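Local coordinates for protein octaprenyl Pyrophosphate Synthase (Helicobacter pylori, PDB 3TC1) that probably condenses isopentenyl diphosphate units onto an allylic diphosphate, with the help of magnesium, to build the C40 chain of octaprenyl pyrophosphate, at residues 8-17 and 57-68; 41-49 and 170-180. All coordinates share one frame; numbering follows the deposited sequence.

How the interactions relate
Both interactions join parts of the all-alpha polyprenyl synthetase fold, on the same side of the chain's centre and with their own centres about 15 Å apart. Interaction 1 crosses helix 3-18 over helix 53-80 and is partly buried; it mixes apolar packing with a lysine held by an aspartate and an asparagine, and with a tryptophan. Interaction 2, more deeply buried, sets helix 38-44 and the turn after it against the end of helix 152-177 almost wholly through leucine and methionine, without a hydrogen bond between the segments. The two meet on helix 53-80, where Val66 touches both Met43 and Ser170, and Ala59 touches Met174 and Leu177.

Interaction 1. Residues 8-17 and 57-68; sequences AIQNKIASWI and DKALNLCTIVEM
A knobs-into-holes crossing joins helix 3-18 to helix 53-80 in the all-alpha isoprenyl synthase fold, with Ile9, Lys12 and Trp16 entering holes of the second helix and Thr64 returning as a knob among Ile9, Lys12, Ile13 and Trp16. The short axes pass 9.1 Å apart at -68°. With OG1 beside the backbone N (chi1 -58°), Thr64 sends CG2 over one face of the indole, 3.6 Å from the centroid of the six-membered ring of Trp16, as a CH-pi contact. At the ring edge Met68 SD comes within 3.4 Å of Trp16 CE3, a Met-aromatic contact. Thr64 OG1 donates a hydrogen bond to Leu60 O (2.8 Å), which also accepts from Thr64 N. Lys12 bends only at its last torsion, where NZ donates to Asn61 OD1 (2.9 Å) and forms a salt bridge with Asp57 OD1 (3.0 Å), met on the syn side; two acceptors thus hold the ammonium. Ile9 CD1 presses tightly on Cys63 CB (3.4 Å). Helix 92-116 covers the Trp16 end, with Lys111 in a cation-pi contact with the indole, while Ser40 of helix 38-44 touches Ile9 and Cys63 and hydrogen-bonds Glu67.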
loop_
_atom_site.group_PDB
_atom_site.type_symbol
_atom_site.label_atom_id
_atom_site.label_comp_id
_atom_site.label_asym_id
_atom_site.label_seq_id
_atom_site.Cartn_x
_atom_site.Cartn_y
_atom_site.Cartn_z
ATOM N N ALA B 8 11.792 -21.947 5.634
ATOM C CA ALA B 8 10.744 -22.290 4.677
ATOM C C ALA B 8 9.889 -21.057 4.380
ATOM O O ALA B 8 9.404 -20.891 3.270
ATOM C CB ALA B 8 9.875 -23.423 5.229
ATOM N N ILE B 9 9.703 -20.200 5.380
ATOM C CA ILE B 9 8.919 -18.971 5.206
ATOM C C ILE B 9 9.709 -17.999 4.328
ATOM O O ILE B 9 9.154 -17.323 3.461
ATOM C CB ILE B 9 8.615 -18.322 6.578
ATOM C CG1 ILE B 9 7.677 -19.237 7.374
ATOM C CG2 ILE B 9 7.992 -16.936 6.392
ATOM C CD1 ILE B 9 7.545 -18.867 8.833
ATOM N N GLN B 10 11.014 -17.942 4.561
ATOM C CA GLN B 10 11.910 -17.084 3.792
ATOM C C GLN B 10 11.819 -17.500 2.318
ATOM O O GLN B 10 11.742 -16.658 1.415
ATOM C CB GLN B 10 13.337 -17.265 4.312
ATOM C CG GLN B 10 14.405 -16.445 3.619
ATOM C CD GLN B 10 15.800 -16.766 4.141
ATOM O OE1 GLN B 10 16.062 -16.683 5.343
ATOM N NE2 GLN B 10 16.701 -17.136 3.236
ATOM N N ASN B 11 11.822 -18.807 2.077
ATOM C CA ASN B 11 11.736 -19.317 0.717
ATOM C C ASN B 11 10.359 -19.109 0.080
ATOM O O ASN B 11 10.258 -18.940 -1.138
ATOM C CB ASN B 11 12.137 -20.793 0.682
ATOM C CG ASN B 11 13.626 -20.991 0.928
ATOM O OD1 ASN B 11 14.448 -20.185 0.486
ATOM N ND2 ASN B 11 13.979 -22.065 1.622
ATOM N N LYS B 12 9.304 -19.119 0.889
ATOM C CA LYS B 12 7.956 -18.892 0.367
ATOM C C LYS B 12 7.840 -17.452 -0.126
ATOM O O LYS B 12 7.235 -17.185 -1.169
ATOM C CB LYS B 12 6.895 -19.147 1.443
ATOM C CG LYS B 12 6.527 -20.611 1.622
ATOM C CD LYS B 12 5.384 -20.782 2.619
ATOM C CE LYS B 12 4.868 -22.218 2.633
ATOM N NZ LYS B 12 4.266 -22.601 1.321
ATOM N N ILE B 13 8.414 -16.526 0.636
ATOM C CA ILE B 13 8.403 -15.117 0.262
ATOM C C ILE B 13 9.089 -14.962 -1.095
ATOM O O ILE B 13 8.589 -14.267 -1.981
ATOM C CB ILE B 13 9.157 -14.255 1.300
ATOM C CG1 ILE B 13 8.436 -14.307 2.646
ATOM C CG2 ILE B 13 9.254 -12.816 0.814
ATOM C CD1 ILE B 13 9.191 -13.609 3.777
ATOM N N ALA B 14 10.237 -15.617 -1.252
ATOM C CA ALA B 14 10.991 -15.555 -2.501
ATOM C C ALA B 14 10.186 -16.148 -3.655
ATOM O O ALA B 14 10.221 -15.639 -4.773
ATOM C CB ALA B 14 12.316 -16.297 -2.354
ATOM N N SER B 15 9.470 -17.232 -3.385
ATOM C CA SER B 15 8.657 -17.867 -4.410
ATOM C C SER B 15 7.506 -16.958 -4.831
ATOM O O SER B 15 7.199 -16.843 -6.019
ATOM C CB SER B 15 8.099 -19.196 -3.897
ATOM O OG SER B 15 9.147 -20.109 -3.630
ATOM N N TRP B 16 6.868 -16.317 -3.857
ATOM C CA TRP B 16 5.752 -15.423 -4.139
ATOM C C TRP B 16 6.206 -14.211 -4.957
ATOM O O TRP B 16 5.465 -13.718 -5.810
ATOM C CB TRP B 16 5.087 -14.979 -2.828
ATOM C CG TRP B 16 4.254 -16.063 -2.172
ATOM C CD1 TRP B 16 4.144 -17.368 -2.569
ATOM C CD2 TRP B 16 3.410 -15.923 -1.023
ATOM N NE1 TRP B 16 3.280 -18.049 -1.739
ATOM C CE2 TRP B 16 2.816 -17.186 -0.782
ATOM C CE3 TRP B 16 3.093 -14.855 -0.174
ATOM C CZ2 TRP B 16 1.925 -17.409 0.275
ATOM C CZ3 TRP B 16 2.200 -15.079 0.881
ATOM C CH2 TRP B 16 1.630 -16.347 1.092
ATOM N N ILE B 17 7.419 -13.728 -4.700
ATOM C CA ILE B 17 7.942 -12.593 -5.459
ATOM C C ILE B 17 8.189 -13.044 -6.897
ATOM O O ILE B 17 7.891 -12.318 -7.839
ATOM C CB ILE B 17 9.266 -12.049 -4.855
ATOM C CG1 ILE B 17 8.975 -11.328 -3.542
ATOM C CG2 ILE B 17 9.946 -11.084 -5.834
ATOM C CD1 ILE B 17 8.057 -10.134 -3.688
ATOM N N ASP B 57 1.430 -26.310 6.177
ATOM C CA ASP B 57 1.718 -25.484 5.014
ATOM C C ASP B 57 0.858 -24.218 5.059
ATOM O O ASP B 57 1.340 -23.128 4.756
ATOM C CB ASP B 57 1.451 -26.257 3.723
ATOM C CG ASP B 57 1.793 -25.450 2.481
ATOM O OD1 ASP B 57 2.976 -25.080 2.306
ATOM O OD2 ASP B 57 0.875 -25.180 1.683
ATOM N N LYS B 58 -0.412 -24.365 5.433
ATOM C CA LYS B 58 -1.311 -23.216 5.538
ATOM C C LYS B 58 -0.766 -22.247 6.580
ATOM O O LYS B 58 -0.845 -21.034 6.414
ATOM C CB LYS B 58 -2.717 -23.645 5.974
ATOM C CG LYS B 58 -3.603 -24.260 4.903
ATOM C CD LYS B 58 -5.015 -24.434 5.472
ATOM C CE LYS B 58 -6.039 -24.857 4.423
ATOM N NZ LYS B 58 -6.024 -26.316 4.147
ATOM N N ALA B 59 -0.229 -22.795 7.667
ATOM C CA ALA B 59 0.326 -21.981 8.739
ATOM C C ALA B 59 1.561 -21.225 8.249
ATOM O O ALA B 59 1.754 -20.054 8.572
ATOM C CB ALA B 59 0.679 -22.855 9.925
ATOM N N LEU B 60 2.399 -21.895 7.469
ATOM C CA LEU B 60 3.584 -21.246 6.937
ATOM C C LEU B 60 3.139 -20.145 5.971
ATOM O O LEU B 60 3.768 -19.086 5.893
ATOM C CB LEU B 60 4.472 -22.268 6.228
ATOM C CG LEU B 60 5.000 -23.359 7.170
ATOM C CD1 LEU B 60 5.814 -24.377 6.386
ATOM C CD2 LEU B 60 5.840 -22.731 8.267
ATOM N N ASN B 61 2.050 -20.393 5.243
ATOM C CA ASN B 61 1.530 -19.390 4.316
ATOM C C ASN B 61 1.068 -18.171 5.094
ATOM O O ASN B 61 1.275 -17.036 4.664
ATOM C CB ASN B 61 0.350 -19.935 3.498
ATOM C CG ASN B 61 0.790 -20.848 2.380
ATOM O OD1 ASN B 61 1.971 -20.919 2.056
ATOM N ND2 ASN B 61 -0.165 -21.549 1.771
ATOM N N LEU B 62 0.431 -18.406 6.236
ATOM C CA LEU B 62 -0.050 -17.313 7.070
ATOM C C LEU B 62 1.114 -16.471 7.579
ATOM O O LEU B 62 1.033 -15.237 7.619
ATOM C CB LEU B 62 -0.852 -17.853 8.259
ATOM C CG LEU B 62 -1.491 -16.782 9.154
ATOM C CD1 LEU B 62 -2.449 -15.940 8.331
ATOM C CD2 LEU B 62 -2.249 -17.441 10.307
ATOM N N CYS B 63 2.189 -17.143 7.988
ATOM C CA CYS B 63 3.377 -16.452 8.483
ATOM C C CYS B 63 3.997 -15.636 7.350
ATOM O O CYS B 63 4.508 -14.540 7.563
ATOM C CB CYS B 63 4.407 -17.457 9.007
ATOM S SG CYS B 63 3.950 -18.285 10.553
ATOM N N THR B 64 3.946 -16.181 6.142
ATOM C CA THR B 64 4.502 -15.497 4.986
ATOM C C THR B 64 3.725 -14.206 4.735
ATOM O O THR B 64 4.316 -13.157 4.486
ATOM C CB THR B 64 4.455 -16.403 3.742
ATOM O OG1 THR B 64 5.189 -17.604 4.012
ATOM C CG2 THR B 64 5.081 -15.703 2.542
ATOM N N ILE B 65 2.400 -14.292 4.812
ATOM C CA ILE B 65 1.524 -13.140 4.628
ATOM C C ILE B 65 1.860 -12.070 5.670
ATOM O O ILE B 65 1.999 -10.890 5.343
ATOM C CB ILE B 65 0.034 -13.554 4.788
ATOM C CG1 ILE B 65 -0.401 -14.395 3.585
ATOM C CG2 ILE B 65 -0.854 -12.320 4.947
ATOM C CD1 ILE B 65 -1.758 -15.068 3.773
ATOM N N VAL B 66 1.995 -12.487 6.924
ATOM C CA VAL B 66 2.317 -11.547 7.991
ATOM C C VAL B 66 3.682 -10.871 7.807
ATOM O O VAL B 66 3.814 -9.666 8.027
ATOM C CB VAL B 66 2.261 -12.242 9.370
ATOM C CG1 VAL B 66 2.896 -11.359 10.442
ATOM C CG2 VAL B 66 0.800 -12.530 9.739
ATOM N N GLU B 67 4.694 -11.631 7.407
ATOM C CA GLU B 67 6.022 -11.047 7.211
ATOM C C GLU B 67 6.041 -10.088 6.013
ATOM O O GLU B 67 6.756 -9.084 6.022
ATOM C CB GLU B 67 7.073 -12.146 7.008
ATOM C CG GLU B 67 7.290 -13.080 8.214
ATOM C CD GLU B 67 7.717 -12.350 9.493
ATOM O OE1 GLU B 67 8.076 -11.156 9.430
ATOM O OE2 GLU B 67 7.701 -12.984 10.572
ATOM N N MET B 68 5.260 -10.394 4.979
ATOM C CA MET B 68 5.224 -9.523 3.807
ATOM C C MET B 68 4.529 -8.211 4.130
ATOM O O MET B 68 4.913 -7.154 3.627
ATOM C CB MET B 68 4.555 -10.236 2.630
ATOM C CG MET B 68 5.466 -11.297 2.043
ATOM S SD MET B 68 4.848 -12.090 0.573
ATOM C CE MET B 68 5.028 -10.779 -0.628
#

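Interaction 2. Residues 41-49 and 170-180; sequences KLMLALLNE and SLKSMAILLNK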
loop_
_atom_site.group_PDB
_atom_site.type_symbol
_atom_site.label_atom_id
_atom_site.label_comp_id
_atom_site.label_asym_id
_atom_site.label_seq_id
_atom_site.Cartn_x
_atom_site.Cartn_y
_atom_site.Cartn_z
ATOM N N LYS B 41 8.047 -16.230 14.535
ATOM C CA LYS B 41 8.491 -16.998 15.700
ATOM C C LYS B 41 7.360 -17.103 16.714
ATOM O O LYS B 41 7.123 -18.163 17.297
ATOM C CB LYS B 41 9.710 -16.339 16.357
ATOM C CG LYS B 41 10.985 -16.360 15.522
ATOM C CD LYS B 41 12.087 -15.587 16.234
ATOM C CE LYS B 41 13.409 -15.645 15.490
ATOM N NZ LYS B 41 14.481 -14.927 16.250
ATOM N N LEU B 42 6.664 -15.993 16.921
ATOM C CA LEU B 42 5.541 -15.963 17.847
ATOM C C LEU B 42 4.410 -16.868 17.371
ATOM O O LEU B 42 3.848 -17.638 18.154
ATOM C CB LEU B 42 5.023 -14.534 17.990
ATOM C CG LEU B 42 5.928 -13.605 18.794
ATOM C CD1 LEU B 42 5.413 -12.177 18.723
ATOM C CD2 LEU B 42 5.973 -14.095 20.234
ATOM N N MET B 43 4.079 -16.768 16.087
ATOM C CA MET B 43 3.011 -17.564 15.495
ATOM C C MET B 43 3.356 -19.047 15.401
ATOM O O MET B 43 2.522 -19.899 15.700
ATOM C CB MET B 43 2.678 -17.031 14.097
ATOM C CG MET B 43 2.159 -15.601 14.090
ATOM S SD MET B 43 2.219 -14.879 12.440
ATOM C CE MET B 43 0.697 -15.505 11.768
ATOM N N LEU B 44 4.579 -19.357 14.978
ATOM C CA LEU B 44 5.002 -20.749 14.846
ATOM C C LEU B 44 4.934 -21.485 16.181
ATOM O O LEU B 44 4.789 -22.706 16.214
ATOM C CB LEU B 44 6.432 -20.827 14.304
ATOM C CG LEU B 44 6.667 -20.431 12.844
ATOM C CD1 LEU B 44 8.156 -20.329 12.578
ATOM C CD2 LEU B 44 6.030 -21.452 11.927
ATOM N N ALA B 45 5.031 -20.733 17.273
ATOM C CA ALA B 45 5.001 -21.299 18.619
ATOM C C ALA B 45 3.677 -21.953 18.985
ATOM O O ALA B 45 3.596 -22.678 19.982
ATOM C CB ALA B 45 5.342 -20.219 19.646
ATOM N N LEU B 46 2.639 -21.694 18.195
ATOM C CA LEU B 46 1.329 -22.275 18.461
ATOM C C LEU B 46 1.162 -23.650 17.828
ATOM O O LEU B 46 0.228 -24.380 18.159
ATOM C CB LEU B 46 0.213 -21.342 17.972
ATOM C CG LEU B 46 -0.123 -20.170 18.903
ATOM C CD1 LEU B 46 1.086 -19.254 19.040
ATOM C CD2 LEU B 46 -1.316 -19.401 18.356
ATOM N N LEU B 47 2.062 -24.000 16.915
ATOM C CA LEU B 47 2.000 -25.291 16.242
ATOM C C LEU B 47 2.207 -26.451 17.211
ATOM O O LEU B 47 2.942 -26.328 18.193
ATOM C CB LEU B 47 3.052 -25.360 15.133
ATOM C CG LEU B 47 2.797 -24.501 13.890
ATOM C CD1 LEU B 47 4.044 -24.480 13.012
ATOM C CD2 LEU B 47 1.604 -25.058 13.124
ATOM N N ASN B 48 1.539 -27.570 16.933
ATOM C CA ASN B 48 1.650 -28.778 17.752
ATOM C C ASN B 48 2.632 -29.733 17.095
ATOM O O ASN B 48 2.906 -29.631 15.897
ATOM C CB ASN B 48 0.307 -29.507 17.868
ATOM C CG ASN B 48 -0.659 -28.824 18.803
ATOM O OD1 ASN B 48 -0.285 -28.392 19.892
ATOM N ND2 ASN B 48 -1.920 -28.741 18.394
ATOM N N GLU B 49 3.143 -30.675 17.880
ATOM C CA GLU B 49 4.071 -31.671 17.363
ATOM C C GLU B 49 3.406 -32.420 16.213
ATOM O O GLU B 49 4.020 -32.663 15.174
ATOM C CB GLU B 49 4.447 -32.677 18.462
ATOM C CG GLU B 49 5.309 -33.843 17.970
ATOM C CD GLU B 49 5.646 -34.842 19.065
ATOM O OE1 GLU B 49 4.893 -35.824 19.245
ATOM O OE2 GLU B 49 6.668 -34.637 19.753
ATOM N N SER B 170 -1.971 -11.067 14.370
ATOM C CA SER B 170 -1.212 -12.170 13.794
ATOM C C SER B 170 -1.363 -13.441 14.629
ATOM O O SER B 170 -1.518 -14.535 14.084
ATOM C CB SER B 170 0.269 -11.800 13.684
ATOM O OG SER B 170 0.449 -10.712 12.798
ATOM N N LEU B 171 -1.317 -13.294 15.948
ATOM C CA LEU B 171 -1.456 -14.444 16.837
ATOM C C LEU B 171 -2.887 -14.966 16.867
ATOM O O LEU B 171 -3.114 -16.174 16.943
ATOM C CB LEU B 171 -0.996 -14.075 18.248
ATOM C CG LEU B 171 0.510 -14.265 18.464
ATOM C CD1 LEU B 171 0.978 -13.487 19.674
ATOM C CD2 LEU B 171 0.803 -15.750 18.629
ATOM N N LYS B 172 -3.847 -14.049 16.818
ATOM C CA LYS B 172 -5.256 -14.413 16.827
ATOM C C LYS B 172 -5.553 -15.207 15.559
ATOM O O LYS B 172 -6.284 -16.198 15.589
ATOM C CB LYS B 172 -6.117 -13.148 16.880
ATOM C CG LYS B 172 -7.614 -13.392 16.979
ATOM C CD LYS B 172 -8.386 -12.074 16.940
ATOM C CE LYS B 172 -9.892 -12.299 16.964
ATOM N NZ LYS B 172 -10.646 -11.012 16.934
ATOM N N SER B 173 -4.967 -14.776 14.446
ATOM C CA SER B 173 -5.169 -15.450 13.172
ATOM C C SER B 173 -4.589 -16.864 13.161
ATOM O O SER B 173 -5.189 -17.771 12.589
ATOM C CB SER B 173 -4.555 -14.633 12.035
ATOM O OG SER B 173 -5.241 -13.400 11.882
ATOM N N MET B 174 -3.430 -17.059 13.785
ATOM C CA MET B 174 -2.834 -18.393 13.811
ATOM C C MET B 174 -3.663 -19.305 14.712
ATOM O O MET B 174 -3.860 -20.490 14.411
ATOM C CB MET B 174 -1.388 -18.334 14.309
ATOM C CG MET B 174 -0.675 -19.689 14.285
ATOM S SD MET B 174 -0.543 -20.430 12.637
ATOM C CE MET B 174 0.906 -19.637 12.040
ATOM N N ALA B 175 -4.154 -18.749 15.813
ATOM C CA ALA B 175 -4.974 -19.510 16.743
ATOM C C ALA B 175 -6.236 -19.985 16.020
ATOM O O ALA B 175 -6.659 -21.133 16.180
ATOM C CB ALA B 175 -5.342 -18.646 17.949
ATOM N N ILE B 176 -6.833 -19.092 15.233
ATOM C CA ILE B 176 -8.033 -19.412 14.468
ATOM C C ILE B 176 -7.724 -20.558 13.502
ATOM O O ILE B 176 -8.447 -21.552 13.454
ATOM C CB ILE B 176 -8.519 -18.187 13.646
ATOM C CG1 ILE B 176 -9.033 -17.093 14.589
ATOM C CG2 ILE B 176 -9.607 -18.607 12.663
ATOM C CD1 ILE B 176 -9.375 -15.776 13.891
ATOM N N LEU B 177 -6.644 -20.403 12.739
ATOM C CA LEU B 177 -6.218 -21.405 11.771
ATOM C C LEU B 177 -5.986 -22.767 12.425
ATOM O O LEU B 177 -6.381 -23.797 11.880
ATOM C CB LEU B 177 -4.925 -20.955 11.079
ATOM C CG LEU B 177 -4.372 -21.893 10.002
ATOM C CD1 LEU B 177 -5.318 -21.894 8.808
ATOM C CD2 LEU B 177 -2.979 -21.442 9.579
ATOM N N LEU B 178 -5.349 -22.762 13.592
ATOM C CA LEU B 178 -5.046 -23.994 14.312
ATOM C C LEU B 178 -6.132 -24.419 15.288
ATOM O O LEU B 178 -5.927 -25.310 16.117
ATOM C CB LEU B 178 -3.720 -23.839 15.058
ATOM C CG LEU B 178 -2.548 -23.445 14.153
ATOM C CD1 LEU B 178 -1.278 -23.380 14.967
ATOM C CD2 LEU B 178 -2.405 -24.450 13.012
ATOM N N ASN B 179 -7.286 -23.774 15.188
ATOM C CA ASN B 179 -8.413 -24.079 16.059
ATOM C C ASN B 179 -8.083 -24.025 17.560
ATOM O O ASN B 179 -8.402 -24.934 18.308
ATOM C CB ASN B 179 -9.000 -25.447 15.690
ATOM C CG ASN B 179 -10.377 -25.671 16.286
ATOM O OD1 ASN B 179 -11.257 -24.820 16.170
ATOM N ND2 ASN B 179 -10.574 -26.823 16.920
ATOM N N LYS B 180 -7.369 -23.026 17.981
ATOM C CA LYS B 180 -7.049 -22.726 19.335
ATOM C C LYS B 180 -7.800 -21.536 19.880
ATOM O O LYS B 180 -8.347 -20.916 19.184
ATOM C CB LYS B 180 -5.546 -22.577 19.529
ATOM C CG LYS B 180 -4.797 -23.767 19.264
ATOM C CD LYS B 180 -3.434 -23.522 19.209
ATOM C CE LYS B 180 -2.841 -23.636 20.433
ATOM N NZ LYS B 180 -2.225 -24.924 20.596
#
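Leu46 and Leu171 cross at about a right angle, methyl to methyl, with Leu46 CD1 3.5 Å from Leu171 CD2. They belong to the apolar packing between helices 38-44 and 152-177 of the all-alpha polyprenyl synthetase fold, where a type I beta turn from Leu44 to Leu47 meets the C-terminal end of helix 152-177, closed by a Schellman motif with Asn179 at C-prime. Leu46 buries the largest area of the contact, its side chain lying among Leu171, Met174, Ala175 and Leu178. With chi1 -80° setting CG beside the backbone N and chi2 63° turning the branches, Leu46 CD1 meets Leu171 while Leu46 CD2 reaches Ala175 CB (4.1 Å) and the CG of Met174. Nearer the backbone, Leu46 CB rests on Leu178 CD1, a methyl that also meets Leu47 CD2 at 3.8 Å.

Met43 bends at its last torsion (chi3 84°) to lay CE against the backbone of Ser170, 3.3 Å from Ser170 O, with SD beside Ser170 CB. Met174, folded at both chi2 and chi3, brings CE to Met43 CB (3.8 Å) and CG against the carbonyl oxygen of Met43. Val66 and Leu62 of helix 53-80 also touch Met43, and Leu42, besides meeting Leu171 CD2, touches Leu295 and Leu298 of helix 293-301. Ser170 OG is satisfied by Phe166 O. Toward the surface Lys180, bent at chi3 and chi4, brings NZ to 3.5 Å from Leu46 O and 4.0 Å from Asn48 OD1.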